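Local coordinates for carboxysome shell vertex protein CcmL (Gloeobacter violaceus, PDB 4JW0) that probably forms the pentameric vertices of the carboxysome, introducing curvature into the otherwise flat hexagonal shell layer that encloses RuBisCO, at residues 41-46 and 74-79. Sequence-based numbering, arbitrary orientation.
Sequences EVAADG and VDAVVI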
loop_
_atom_site.group_PDB
_atom_site.type_symbol
_atom_site.label_atom_id
_atom_site.label_comp_id
_atom_site.label_asym_id
_atom_site.label_seq_id
_atom_site.Cartn_x
_atom_site.Cartn_y
_atom_site.Cartn_z
ATOM N N GLU A 41 2.014 13.789 -2.651
ATOM C CA GLU A 41 2.949 12.728 -3.002
ATOM C C GLU A 41 4.042 13.362 -3.839
ATOM O O GLU A 41 3.769 14.275 -4.625
ATOM C CB GLU A 41 2.252 11.628 -3.815
ATOM C CG GLU A 41 3.116 10.383 -4.069
ATOM C CD GLU A 41 3.131 9.413 -2.884
ATOM O OE1 GLU A 41 2.180 9.433 -2.078
ATOM O OE2 GLU A 41 4.092 8.622 -2.756
ATOM N N VAL A 42 5.279 12.912 -3.659
ATOM C CA VAL A 42 6.363 13.326 -4.544
ATOM C C VAL A 42 6.581 12.217 -5.565
ATOM O O VAL A 42 6.808 11.061 -5.206
ATOM C CB VAL A 42 7.666 13.621 -3.779
ATOM C CG1 VAL A 42 8.755 14.055 -4.738
ATOM C CG2 VAL A 42 7.432 14.696 -2.725
ATOM N N ALA A 43 6.487 12.569 -6.841
ATOM C CA ALA A 43 6.526 11.586 -7.907
ATOM C C ALA A 43 7.625 11.879 -8.918
ATOM O O ALA A 43 7.948 13.036 -9.193
ATOM C CB ALA A 43 5.173 11.522 -8.603
ATOM N N ALA A 44 8.203 10.818 -9.463
ATOM C CA ALA A 44 9.132 10.943 -10.573
ATOM C C ALA A 44 8.362 11.360 -11.820
ATOM O O ALA A 44 7.303 10.803 -12.123
ATOM C CB ALA A 44 9.847 9.632 -10.814
ATOM N N ASP A 45 8.898 12.336 -12.542
ATOM C CA ASP A 45 8.232 12.855 -13.730
ATOM C C ASP A 45 9.100 12.733 -14.969
ATOM O O ASP A 45 10.030 13.522 -15.169
ATOM C CB ASP A 45 7.837 14.318 -13.549
ATOM C CG ASP A 45 7.122 14.882 -14.774
ATOM O OD1 ASP A 45 6.479 14.094 -15.506
ATOM O OD2 ASP A 45 7.205 16.106 -15.016
ATOM N N GLY A 46 8.781 11.748 -15.803
ATOM C CA GLY A 46 9.409 11.599 -17.101
ATOM C C GLY A 46 8.472 12.032 -18.214
ATOM O O GLY A 46 8.795 11.899 -19.399
ATOM N N VAL A 74 12.146 3.979 -6.552
ATOM C CA VAL A 74 11.062 4.947 -6.708
ATOM C C VAL A 74 9.710 4.261 -6.548
ATOM O O VAL A 74 9.513 3.142 -7.026
ATOM C CB VAL A 74 11.103 5.640 -8.087
ATOM C CG1 VAL A 74 12.278 6.579 -8.162
ATOM C CG2 VAL A 74 11.161 4.612 -9.216
ATOM N N ASP A 75 8.776 4.945 -5.894
ATOM C CA ASP A 75 7.485 4.344 -5.568
ATOM C C ASP A 75 6.301 5.214 -5.996
ATOM O O ASP A 75 5.164 4.970 -5.586
ATOM C CB ASP A 75 7.403 4.064 -4.069
ATOM C CG ASP A 75 7.313 5.337 -3.249
ATOM O OD1 ASP A 75 7.608 6.415 -3.810
ATOM O OD2 ASP A 75 6.934 5.268 -2.057
ATOM N N ALA A 76 6.569 6.233 -6.807
ATOM C CA ALA A 76 5.507 7.065 -7.357
ATOM C C ALA A 76 5.968 7.647 -8.678
ATOM O O ALA A 76 7.102 8.111 -8.808
ATOM C CB ALA A 76 5.125 8.161 -6.392
ATOM N N VAL A 77 5.080 7.613 -9.661
ATOM C CA VAL A 77 5.426 8.016 -11.012
ATOM C C VAL A 77 4.264 8.759 -11.666
ATOM O O VAL A 77 3.110 8.354 -11.551
ATOM C CB VAL A 77 5.801 6.787 -11.875
ATOM C CG1 VAL A 77 4.622 5.818 -11.974
ATOM C CG2 VAL A 77 6.266 7.212 -13.247
ATOM N N VAL A 78 4.586 9.852 -12.347
ATOM C CA VAL A 78 3.618 10.558 -13.172
ATOM C C VAL A 78 3.479 9.769 -14.463
ATOM O O VAL A 78 4.470 9.526 -15.148
ATOM C CB VAL A 78 4.099 11.992 -13.508
ATOM C CG1 VAL A 78 3.160 12.669 -14.497
ATOM C CG2 VAL A 78 4.231 12.826 -12.240
ATOM N N ILE A 79 2.261 9.369 -14.805
ATOM C CA ILE A 79 2.073 8.579 -16.015
ATOM C C ILE A 79 1.385 9.357 -17.128
ATOM O O ILE A 79 1.453 8.956 -18.287
ATOM C CB ILE A 79 1.326 7.269 -15.732
ATOM C CG1 ILE A 79 -0.122 7.538 -15.334
ATOM C CG2 ILE A 79 2.061 6.477 -14.655
ATOM C CD1 ILE A 79 -0.935 6.281 -15.136
HETATM O O HOH W 1 5.503 6.808 -0.621
HETATM O O HOH W 2 3.887 5.899 -3.276
HETATM O O HOH W 3 6.991 9.585 -15.536
#
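The carboxylates of Asp75 and Glu41 come close at one end of the contact, Asp75 OD1 lying 4.3 Å from Glu41 OE2. Both oxygens accept a hydrogen bond from the N-terminal nitrogen of Met1 of a neighbouring subunit, whose positive charge, if it is protonated, would offset the repulsion. One water lies between Glu41 OE2 and Asp75 OD2, a second between Glu41 OE2 and Asp75 O, while Glu41 OE1 forms a salt bridge with Arg59 of its own chain. Next along, the methyl of Ala76 fits against strand 41-44, with its CB 3.6 Å from Val42 O and 3.8 Å from Glu41 CG. The bend of the Glu41 chain at chi2 (82°) carries its carboxylate past this methyl towards Asp75. Ala43 CB adds a further apolar contact with Ala76 CB. The carbonyl of Ala76 accepts the Ala44 amide at 3.0 Å, the donor standing above the carbonyl plane. The CB of Val77 points away from segment 41-46, yet its CA approaches Ala44 O in a CA-H...O contact. That same oxygen receives the Val78 amide in a nearly straight bond of 2.9 Å (177° at the hydrogen). Val78 spreads its two methyls over residues 43-45: CG1 lies 3.8 Å from Asp45 OD1, and CG2 rests on Ala43 CB. Asp45 is itself anchored by the backbone amides of Val47, Gly48 and Ala49, and a water links Val78 O to Gly46 N. The strand axes run at 65° to each other, and a single parallel-type bridge, Ala44 with Val77, joins strands 39-44 and 76-81, the outermost within this chain of an otherwise antiparallel five-stranded sheet, the strand 3-strand 5 closure characteristic of the OB-fold barrel.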